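Local structure of alpha-glucosidase (Pseudoalteromonas sp. K8, 5HQA) at residues A[427-441]-A[447-459]. The protein is a calcium-binding, chloride-activated glycoside hydrolase family 97 enzyme that acts on alpha-glucosides and here holds the inhibitor acarbose. Residues are numbered along the deposited sequence; the frame is centred on the assembly and turned at random.
With CA (calcium ion), chain C; AC1 (4,6-dideoxy-4-{[(1S,4R,5S,6S)-4,5,6-trihydroxy-3-(hydroxymethyl)cyclohex-2-en-1-yl]amino}-alpha-D-glucopyranose), chain B.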
ATOM      1  N   ALA A 427       5.500 -13.628  12.757  1.00 17.10           N
ATOM      2  CA  ALA A 427       5.517 -14.849  11.959  1.00 17.69           C
ATOM      3  C   ALA A 427       5.896 -16.065  12.792  1.00 21.91           C
ATOM      4  O   ALA A 427       5.403 -17.167  12.533  1.00 22.69           O
ATOM      5  CB  ALA A 427       6.474 -14.698  10.779  1.00 15.13           C
ATOM      6  N   LYS A 428       6.759 -15.895  13.797  1.00 20.91           N
ATOM      7  CA  LYS A 428       7.077 -17.023  14.668  1.00 22.91           C
ATOM      8  C   LYS A 428       5.866 -17.500  15.459  1.00 23.84           C
ATOM      9  O   LYS A 428       5.869 -18.638  15.938  1.00 24.94           O
ATOM     10  CB  LYS A 428       8.201 -16.659  15.635  1.00 25.53           C
ATOM     11  CG  LYS A 428       9.533 -16.392  14.964  1.00 31.56           C
ATOM     12  CD  LYS A 428      10.601 -16.052  15.992  1.00 38.23           C
ATOM     13  CE  LYS A 428      11.981 -15.992  15.356  1.00 44.48           C
ATOM     14  NZ  LYS A 428      12.032 -15.047  14.204  1.00 49.12           N
ATOM     15  N   HIS A 429       4.843 -16.657  15.614  1.00 21.88           N
ATOM     16  CA  HIS A 429       3.599 -17.014  16.291  1.00 23.54           C
ATOM     17  C   HIS A 429       2.475 -17.342  15.317  1.00 23.10           C
ATOM     18  O   HIS A 429       1.321 -17.481  15.740  1.00 23.59           O
ATOM     19  CB  HIS A 429       3.171 -15.876  17.220  1.00 22.67           C
ATOM     20  CG  HIS A 429       4.174 -15.567  18.283  1.00 22.94           C
ATOM     21  ND1 HIS A 429       5.280 -14.778  18.054  1.00 22.49           N
ATOM     22  CD2 HIS A 429       4.256 -15.965  19.576  1.00 24.36           C
ATOM     23  CE1 HIS A 429       5.994 -14.692  19.163  1.00 25.11           C
ATOM     24  NE2 HIS A 429       5.391 -15.398  20.102  1.00 25.98           N
ATOM     25  N   LYS A 430       2.794 -17.470  14.027  1.00 20.15           N
ATOM     26  CA  LYS A 430       1.805 -17.636  12.958  1.00 17.58           C
ATOM     27  C   LYS A 430       0.757 -16.523  12.994  1.00 20.19           C
ATOM     28  O   LYS A 430      -0.445 -16.757  12.830  1.00 19.97           O
ATOM     29  CB  LYS A 430       1.166 -19.024  13.003  1.00 18.12           C
ATOM     30  CG  LYS A 430       2.175 -20.126  12.648  1.00 22.66           C
ATOM     31  CD  LYS A 430       1.542 -21.513  12.605  1.00 32.98           C
ATOM     32  CE  LYS A 430       2.591 -22.601  12.354  1.00 36.34           C
ATOM     33  NZ  LYS A 430       3.711 -22.087  11.519  0.54 38.33           N
ATOM     34  N   ILE A 431       1.228 -15.289  13.176  1.00 17.09           N
ATOM     35  CA  ILE A 431       0.381 -14.101  13.193  1.00 14.96           C
ATOM     36  C   ILE A 431       0.741 -13.226  11.997  1.00 16.60           C
ATOM     37  O   ILE A 431       1.927 -13.013  11.712  1.00 17.30           O
ATOM     38  CB  ILE A 431       0.532 -13.332  14.518  1.00 17.66           C
ATOM     39  CG1 ILE A 431      -0.068 -14.159  15.669  1.00 21.64           C
ATOM     40  CG2 ILE A 431      -0.085 -11.935  14.423  1.00 14.28           C
ATOM     41  CD1 ILE A 431       0.168 -13.567  17.040  1.00 20.59           C
ATOM     42  N   SER A 432      -0.282 -12.736  11.293  1.00 15.01           N
ATOM     43  CA  SER A 432      -0.135 -11.789  10.198  1.00 13.19           C
ATOM     44  C   SER A 432      -0.401 -10.374  10.692  1.00 15.91           C
ATOM     45  O   SER A 432      -1.177 -10.167  11.629  1.00 14.41           O
ATOM     46  CB  SER A 432      -1.094 -12.125   9.056  1.00 13.50           C
ATOM     47  OG  SER A 432      -0.767 -13.392   8.509  1.00 17.53           O
ATOM     48  N   ILE A 433       0.229  -9.398  10.030  1.00 14.53           N
ATOM     49  CA  ILE A 433       0.290  -8.021  10.508  1.00 12.40           C
ATOM     50  C   ILE A 433      -0.338  -7.092   9.478  1.00 13.34           C
ATOM     51  O   ILE A 433      -0.020  -7.167   8.283  1.00 12.00           O
ATOM     52  CB  ILE A 433       1.736  -7.594  10.815  1.00 11.83           C
ATOM     53  CG1 ILE A 433       2.289  -8.409  11.986  1.00 13.40           C
ATOM     54  CG2 ILE A 433       1.802  -6.106  11.147  1.00 12.17           C
ATOM     55  CD1 ILE A 433       1.512  -8.206  13.289  1.00 14.16           C
ATOM     56  N   ASN A 434      -1.222  -6.216   9.957  1.00 12.04           N
ATOM     57  CA  ASN A 434      -1.837  -5.130   9.197  1.00 11.92           C
ATOM     58  C   ASN A 434      -1.365  -3.835   9.850  1.00 11.97           C
ATOM     59  O   ASN A 434      -1.800  -3.510  10.959  1.00 14.34           O
ATOM     60  CB  ASN A 434      -3.365  -5.283   9.241  1.00 13.45           C
ATOM     61  CG  ASN A 434      -4.119  -4.030   8.819  1.00 15.38           C
ATOM     62  OD1 ASN A 434      -3.568  -3.120   8.196  1.00 13.30           O
ATOM     63  ND2 ASN A 434      -5.414  -3.998   9.145  1.00 14.38           N
ATOM     64  N   THR A 435      -0.457  -3.105   9.196  1.00 11.26           N
ATOM     65  CA  THR A 435       0.239  -1.984   9.832  1.00  9.81           C
ATOM     66  C   THR A 435      -0.423  -0.661   9.472  1.00  9.84           C
ATOM     67  O   THR A 435      -0.416  -0.265   8.300  1.00 10.85           O
ATOM     68  CB  THR A 435       1.706  -1.923   9.406  1.00 10.45           C
ATOM     69  OG1 THR A 435       2.320  -3.203   9.572  1.00 13.35           O
ATOM     70  CG2 THR A 435       2.459  -0.882  10.251  1.00  9.68           C
ATOM     71  N   HIS A 436      -0.941   0.049  10.473  1.00 11.82           N
ATOM     72  CA  HIS A 436      -1.359   1.432  10.271  1.00 12.91           C
ATOM     73  C   HIS A 436      -0.261   2.387  10.730  1.00 14.55           C
ATOM     74  O   HIS A 436       0.541   2.056  11.607  1.00 13.50           O
ATOM     75  CB  HIS A 436      -2.688   1.718  10.980  1.00 12.31           C
ATOM     76  CG  HIS A 436      -3.866   1.139  10.252  1.00 12.52           C
ATOM     77  ND1 HIS A 436      -5.047   1.826  10.061  1.00 11.83           N
ATOM     78  CD2 HIS A 436      -4.019  -0.056   9.626  1.00 12.13           C
ATOM     79  CE1 HIS A 436      -5.881   1.072   9.363  1.00 12.82           C
ATOM     80  NE2 HIS A 436      -5.285  -0.079   9.097  1.00 12.44           N
ATOM     81  N   GLU A 437      -0.234   3.574  10.119  1.00  9.73           N
ATOM     82  CA  GLU A 437       0.910   4.479  10.170  1.00  9.56           C
ATOM     83  C   GLU A 437       2.199   3.695   9.904  1.00 11.80           C
ATOM     84  O   GLU A 437       3.086   3.627  10.762  1.00 10.79           O
ATOM     85  CB  GLU A 437       0.987   5.235  11.490  1.00 11.33           C
ATOM     86  CG  GLU A 437      -0.270   6.067  11.757  1.00 12.93           C
ATOM     87  CD  GLU A 437      -1.449   5.203  12.184  1.00 16.30           C
ATOM     88  OE1 GLU A 437      -1.249   4.364  13.084  1.00 16.06           O
ATOM     89  OE2 GLU A 437      -2.557   5.326  11.596  1.00 16.42           O
ATOM     90  N   PRO A 438       2.329   3.092   8.716  1.00 11.51           N
ATOM     91  CA  PRO A 438       3.425   2.163   8.441  1.00  9.52           C
ATOM     92  C   PRO A 438       4.573   2.841   7.728  1.00 11.87           C
ATOM     93  O   PRO A 438       4.524   4.044   7.453  1.00 11.27           O
ATOM     94  CB  PRO A 438       2.762   1.162   7.497  1.00  9.22           C
ATOM     95  CG  PRO A 438       1.937   2.086   6.620  1.00  9.25           C
ATOM     96  CD  PRO A 438       1.427   3.192   7.556  1.00 11.04           C
ATOM     97  N   ILE A 439       5.594   2.056   7.396  1.00 12.17           N
ATOM     98  CA  ILE A 439       6.455   2.382   6.266  1.00 12.03           C
ATOM     99  C   ILE A 439       5.688   2.046   4.992  1.00 11.03           C
ATOM    100  O   ILE A 439       4.888   1.102   4.956  1.00 11.02           O
ATOM    101  CB  ILE A 439       7.789   1.608   6.351  1.00 10.51           C
ATOM    102  CG1 ILE A 439       8.696   1.928   5.157  1.00 10.25           C
ATOM    103  CG2 ILE A 439       7.540   0.088   6.402  1.00 10.64           C
ATOM    104  CD1 ILE A 439       9.219   3.363   5.145  1.00  9.63           C
ATOM    105  N   LYS A 440       5.909   2.830   3.940  1.00  9.94           N
ATOM    106  CA  LYS A 440       5.271   2.542   2.661  1.00 10.27           C
ATOM    107  C   LYS A 440       5.606   1.126   2.202  1.00 12.04           C
ATOM    108  O   LYS A 440       6.656   0.569   2.542  1.00 11.85           O
ATOM    109  CB  LYS A 440       5.721   3.554   1.610  1.00 11.05           C
ATOM    110  CG  LYS A 440       7.217   3.437   1.287  1.00 11.14           C
ATOM    111  CD  LYS A 440       7.734   4.668   0.542  1.00 12.29           C
ATOM    112  CE  LYS A 440       9.221   4.518   0.247  1.00 11.66           C
ATOM    113  NZ  LYS A 440       9.799   5.701  -0.467  1.00 11.24           N
ATOM    114  N   ASP A 441       4.675   0.537   1.451  1.00 10.16           N
ATOM    115  CA  ASP A 441       4.847  -0.805   0.905  1.00 10.71           C
ATOM    116  C   ASP A 441       5.936  -0.776  -0.165  1.00 12.08           C
ATOM    117  O   ASP A 441       5.916   0.080  -1.056  1.00 10.97           O
ATOM    118  CB  ASP A 441       3.508  -1.278   0.320  1.00 10.12           C
ATOM    119  CG  ASP A 441       3.496  -2.762  -0.065  1.00 15.79           C
ATOM    120  OD1 ASP A 441       4.572  -3.331  -0.365  1.00 14.71           O
ATOM    121  OD2 ASP A 441       2.381  -3.355  -0.078  1.00 15.12           O
ATOM    122  N   THR A 447       8.545 -11.554   0.318  1.00 13.76           N
ATOM    123  CA  THR A 447       9.554 -12.190   1.154  1.00 15.29           C
ATOM    124  C   THR A 447       8.965 -12.661   2.478  1.00 15.88           C
ATOM    125  O   THR A 447       9.364 -13.710   3.002  1.00 15.32           O
ATOM    126  CB  THR A 447      10.687 -11.195   1.405  1.00 15.69           C
ATOM    127  OG1 THR A 447      11.035 -10.557   0.166  1.00 15.96           O
ATOM    128  CG2 THR A 447      11.904 -11.895   1.975  1.00 14.06           C
ATOM    129  N   TYR A 448       8.029 -11.885   3.029  1.00 14.23           N
ATOM    130  CA  TYR A 448       7.396 -12.148   4.323  1.00 15.97           C
ATOM    131  C   TYR A 448       5.893 -12.109   4.113  1.00 15.66           C
ATOM    132  O   TYR A 448       5.246 -11.083   4.358  1.00 15.35           O
ATOM    133  CB  TYR A 448       7.830 -11.124   5.372  1.00 14.81           C
ATOM    134  CG  TYR A 448       9.325 -11.092   5.521  1.00 16.74           C
ATOM    135  CD1 TYR A 448       9.987 -12.064   6.262  1.00 20.32           C
ATOM    136  CD2 TYR A 448      10.082 -10.122   4.882  1.00 16.33           C
ATOM    137  CE1 TYR A 448      11.366 -12.057   6.385  1.00 19.50           C
ATOM    138  CE2 TYR A 448      11.460 -10.106   5.002  1.00 19.37           C
ATOM    139  CZ  TYR A 448      12.092 -11.076   5.751  1.00 20.54           C
ATOM    140  OH  TYR A 448      13.462 -11.056   5.862  1.00 24.59           O
ATOM    141  N   PRO A 449       5.304 -13.213   3.648  1.00 14.28           N
ATOM    142  CA  PRO A 449       3.890 -13.191   3.261  1.00 13.14           C
ATOM    143  C   PRO A 449       2.915 -13.012   4.415  1.00 14.92           C
ATOM    144  O   PRO A 449       1.707 -12.973   4.158  1.00 15.89           O
ATOM    145  CB  PRO A 449       3.695 -14.556   2.592  1.00 13.75           C
ATOM    146  CG  PRO A 449       5.087 -14.938   2.107  1.00 14.31           C
ATOM    147  CD  PRO A 449       6.000 -14.421   3.169  1.00 13.97           C
ATOM    148  N   ASN A 450       3.361 -12.893   5.663  1.00 13.20           N
ATOM    149  CA  ASN A 450       2.425 -12.541   6.724  1.00 13.05           C
ATOM    150  C   ASN A 450       2.263 -11.036   6.878  1.00 12.97           C
ATOM    151  O   ASN A 450       1.445 -10.595   7.691  1.00 14.23           O
ATOM    152  CB  ASN A 450       2.856 -13.155   8.059  1.00 13.55           C
ATOM    153  CG  ASN A 450       4.106 -12.526   8.603  1.00 15.85           C
ATOM    154  OD1 ASN A 450       5.058 -12.287   7.863  1.00 15.89           O
ATOM    155  ND2 ASN A 450       4.107 -12.222   9.896  1.00 16.12           N
ATOM    156  N   TRP A 451       3.018 -10.234   6.121  1.00 12.02           N
ATOM    157  CA  TRP A 451       2.829  -8.782   6.117  1.00 12.34           C
ATOM    158  C   TRP A 451       1.752  -8.477   5.082  1.00 14.10           C
ATOM    159  O   TRP A 451       2.025  -8.119   3.934  1.00 13.99           O
ATOM    160  CB  TRP A 451       4.137  -8.059   5.811  1.00 11.22           C
ATOM    161  CG  TRP A 451       4.189  -6.668   6.393  1.00 12.08           C
ATOM    162  CD1 TRP A 451       3.153  -5.977   6.962  1.00 11.80           C
ATOM    163  CD2 TRP A 451       5.338  -5.824   6.498  1.00 12.64           C
ATOM    164  NE1 TRP A 451       3.589  -4.751   7.408  1.00 12.31           N
ATOM    165  CE2 TRP A 451       4.927  -4.633   7.136  1.00 12.09           C
ATOM    166  CE3 TRP A 451       6.677  -5.960   6.118  1.00 14.70           C
ATOM    167  CZ2 TRP A 451       5.807  -3.584   7.401  1.00 12.19           C
ATOM    168  CZ3 TRP A 451       7.554  -4.919   6.389  1.00 14.92           C
ATOM    169  CH2 TRP A 451       7.115  -3.747   7.024  1.00 14.49           C
ATOM    170  N   ILE A 452       0.494  -8.628   5.503  1.00 13.79           N
ATOM    171  CA  ILE A 452      -0.571  -8.800   4.517  1.00 14.54           C
ATOM    172  C   ILE A 452      -1.072  -7.471   3.959  1.00 13.85           C
ATOM    173  O   ILE A 452      -1.461  -7.404   2.786  1.00 14.12           O
ATOM    174  CB  ILE A 452      -1.725  -9.635   5.103  1.00 13.25           C
ATOM    175  CG1 ILE A 452      -2.237  -9.031   6.410  1.00 12.68           C
ATOM    176  CG2 ILE A 452      -1.259 -11.059   5.324  1.00 12.77           C
ATOM    177  CD1 ILE A 452      -3.429  -9.763   6.978  1.00 13.04           C
ATOM    178  N   THR A 453      -1.064  -6.399   4.742  1.00 11.43           N
ATOM    179  CA  THR A 453      -1.595  -5.137   4.249  1.00 11.41           C
ATOM    180  C   THR A 453      -1.122  -4.016   5.173  1.00 12.05           C
ATOM    181  O   THR A 453      -0.470  -4.252   6.195  1.00 11.20           O
ATOM    182  CB  THR A 453      -3.127  -5.201   4.136  1.00 12.78           C
ATOM    183  OG1 THR A 453      -3.601  -4.113   3.331  1.00 13.31           O
ATOM    184  CG2 THR A 453      -3.797  -5.152   5.523  1.00 10.08           C
ATOM    185  N   ARG A 454      -1.442  -2.784   4.788  1.00 10.41           N
ATOM    186  CA  ARG A 454      -1.097  -1.622   5.595  1.00 11.10           C
ATOM    187  C   ARG A 454      -1.978  -0.459   5.173  1.00 10.71           C
ATOM    188  O   ARG A 454      -2.671  -0.512   4.156  1.00 10.18           O
ATOM    189  CB  ARG A 454       0.385  -1.256   5.448  1.00 10.31           C
ATOM    190  CG  ARG A 454       0.728  -0.564   4.120  1.00 10.47           C
ATOM    191  CD  ARG A 454       2.230  -0.650   3.858  1.00 10.67           C
ATOM    192  NE  ARG A 454       2.645  -2.046   3.744  1.00  9.60           N
ATOM    193  CZ  ARG A 454       3.819  -2.520   4.148  1.00 12.23           C
ATOM    194  NH1 ARG A 454       4.718  -1.708   4.706  1.00 11.22           N
ATOM    195  NH2 ARG A 454       4.096  -3.815   3.994  1.00 12.14           N
ATOM    196  N   GLU A 455      -1.937   0.602   5.972  1.00  9.91           N
ATOM    197  CA  GLU A 455      -2.669   1.810   5.615  1.00 10.79           C
ATOM    198  C   GLU A 455      -1.734   2.730   4.823  1.00 11.33           C
ATOM    199  O   GLU A 455      -1.550   2.526   3.618  1.00 11.78           O
ATOM    200  CB  GLU A 455      -3.237   2.474   6.872  1.00 10.34           C
ATOM    201  CG  GLU A 455      -4.280   3.533   6.593  1.00 12.11           C
ATOM    202  CD  GLU A 455      -4.865   4.099   7.879  1.00 15.98           C
ATOM    203  OE1 GLU A 455      -4.093   4.631   8.710  1.00 12.53           O
ATOM    204  OE2 GLU A 455      -6.095   3.990   8.066  1.00 16.56           O
ATOM    205  N   GLY A 456      -1.123   3.723   5.463  1.00  9.35           N
ATOM    206  CA  GLY A 456      -0.122   4.519   4.745  1.00  8.57           C
ATOM    207  C   GLY A 456      -0.678   5.414   3.653  1.00 10.24           C
ATOM    208  O   GLY A 456      -0.029   5.605   2.605  1.00  9.41           O
ATOM    209  N   ALA A 457      -1.862   5.977   3.884  1.00 10.01           N
ATOM    210  CA  ALA A 457      -2.625   6.855   3.006  1.00 10.86           C
ATOM    211  C   ALA A 457      -3.908   7.178   3.757  1.00 11.31           C
ATOM    212  O   ALA A 457      -4.248   6.507   4.739  1.00 11.16           O
ATOM    213  CB  ALA A 457      -2.946   6.201   1.649  1.00  9.11           C
ATOM    214  N   ARG A 458      -4.620   8.200   3.294  1.00  9.06           N
ATOM    215  CA  ARG A 458      -5.928   8.491   3.870  1.00  8.10           C
ATOM    216  C   ARG A 458      -6.934   7.427   3.441  1.00 11.06           C
ATOM    217  O   ARG A 458      -7.212   7.269   2.247  1.00 12.51           O
ATOM    218  CB  ARG A 458      -6.396   9.876   3.442  1.00  9.64           C
ATOM    219  CG  ARG A 458      -5.699  11.002   4.194  1.00 11.14           C
ATOM    220  CD  ARG A 458      -6.111  12.376   3.660  1.00 11.74           C
ATOM    221  NE  ARG A 458      -7.557  12.606   3.733  1.00 10.63           N
ATOM    222  CZ  ARG A 458      -8.127  13.675   4.287  1.00 11.80           C
ATOM    223  NH1 ARG A 458      -7.387  14.633   4.841  1.00  9.94           N
ATOM    224  NH2 ARG A 458      -9.452  13.792   4.281  1.00 10.63           N
ATOM    225  N   GLY A 459      -7.480   6.696   4.415  1.00 11.46           N
ATOM    226  CA  GLY A 459      -8.542   5.750   4.180  1.00  9.91           C
ATOM    227  C   GLY A 459      -9.891   6.250   4.663  1.00 10.28           C
ATOM    228  O   GLY A 459     -10.116   7.455   4.848  1.00 10.62           O
TER
HETATM  229 CA    CA C 701      -4.515   6.122  10.406  1.00 13.54          CA
HETATM  230  C1  AC1 B   3      -4.794  10.699  13.954  1.00 28.84           C
HETATM  231  O2  AC1 B   3      -3.367  10.858  12.037  1.00 22.59           O
HETATM  232  C2  AC1 B   3      -3.919   9.924  12.980  1.00 22.81           C
HETATM  233  C4A AC1 B   3      -7.389   3.325  14.398  1.00 15.05           C
HETATM  234  C3  AC1 B   3      -4.691   8.832  12.287  1.00 17.22           C
HETATM  235  O3  AC1 B   3      -3.858   8.166  11.322  1.00 15.78           O
HETATM  236  C4  AC1 B   3      -5.242   7.871  13.307  1.00 15.63           C
HETATM  237  N4A AC1 B   3      -5.770   6.604  12.708  1.00 14.18           N
HETATM  238  C5  AC1 B   3      -6.338   8.714  13.939  1.00 23.06           C
HETATM  239  O5  AC1 B   3      -5.685   9.784  14.741  1.00 25.95           O
HETATM  240  C6  AC1 B   3      -7.282   7.962  14.824  1.00 22.42           C
HETATM  241  C1B AC1 B   3      -5.285   5.340  13.371  1.00 19.62           C
HETATM  242  C2B AC1 B   3      -5.876   4.009  12.556  1.00 19.86           C
HETATM  243  O2B AC1 B   3      -5.599   4.195  11.168  1.00 13.05           O
HETATM  244  C3B AC1 B   3      -7.236   3.796  12.841  1.00 18.63           C
HETATM  245  O3B AC1 B   3      -7.836   2.766  12.017  1.00 17.17           O
HETATM  246  O4  AC1 B   3      -8.756   3.233  14.747  1.00 14.28           O
HETATM  247  C5B AC1 B   3      -6.716   4.207  15.323  1.00 14.41           C
HETATM  248  C7B AC1 B   3      -5.593   5.239  14.758  1.00 14.01           C
HETATM  249  C6B AC1 B   3      -6.621   3.745  16.787  1.00 15.74           C
HETATM  250  O6B AC1 B   3      -5.677   2.723  16.849  1.00 22.24           O
HETATM  251  O   HOH W   1      -1.534   5.004   7.920  1.00  9.26           O
HETATM  252  O   HOH W   2       0.719  -3.432   1.975  1.00 11.93           O
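Strands 432-435 and 451-454 run parallel, their axes 4.6 Å apart at closest approach and 16° off alignment, and backbone bonds alternate between them: Ile433 N to Asn450 O, Ile452 N to Ile433 O, Thr435 N to Thr453 O and Glu455 N to Thr435 O. Asn450 sends ND2 to Ile431 O (2.9 Å), an almost straight bond lying in both the amide and the carbonyl plane. Trp451 brings its indole across toward Thr435, CG anti to the backbone N (chi1 -153°), and NE1 donates to Thr435 OG1 at 2.9 Å, the hydroxyl tilted out of the ring plane. Over one indole face lies Arg454 NH2. The arginine chain bends at chi3, bringing NH1 within 2.8 Å of Ile439 O; the oxygen is in the guanidinium plane, but the donor stands above the carbonyl plane. Asp441 CB lies over one guanidinium face, and a water accepts from Arg454 NE and donates to Asp441 OD2; OD1 is hydrogen-bonded to Gly443 N. Both strands belong to the parallel sheet of the TIM-barrel-like catalytic domain, and their C-terminal ends open into the glycan pocket. There Glu437 OE2 and Glu455 OE1 bind the calcium ion at 2.4 and 2.3 Å; Glu437 is also held by Tyr389, Glu154 and Glu461 complete the ion's protein ligands, and AC1 supplies O3, N4A and O2B. Glu455 CB lies over the His436 ring, 3.6 Å from its centroid, a CH-pi contact that backs the imidazole while ND1 donates to AC1 O2B (2.7 Å, 172°). His436 NE2 is hydrogen-bonded to Asp489, which fixes the ring's rotation from its far edge. A further water accepts from Glu437 N and Gly456 N and donates to Glu455 OE1, tying the calcium-binding carboxylate to both chain segments.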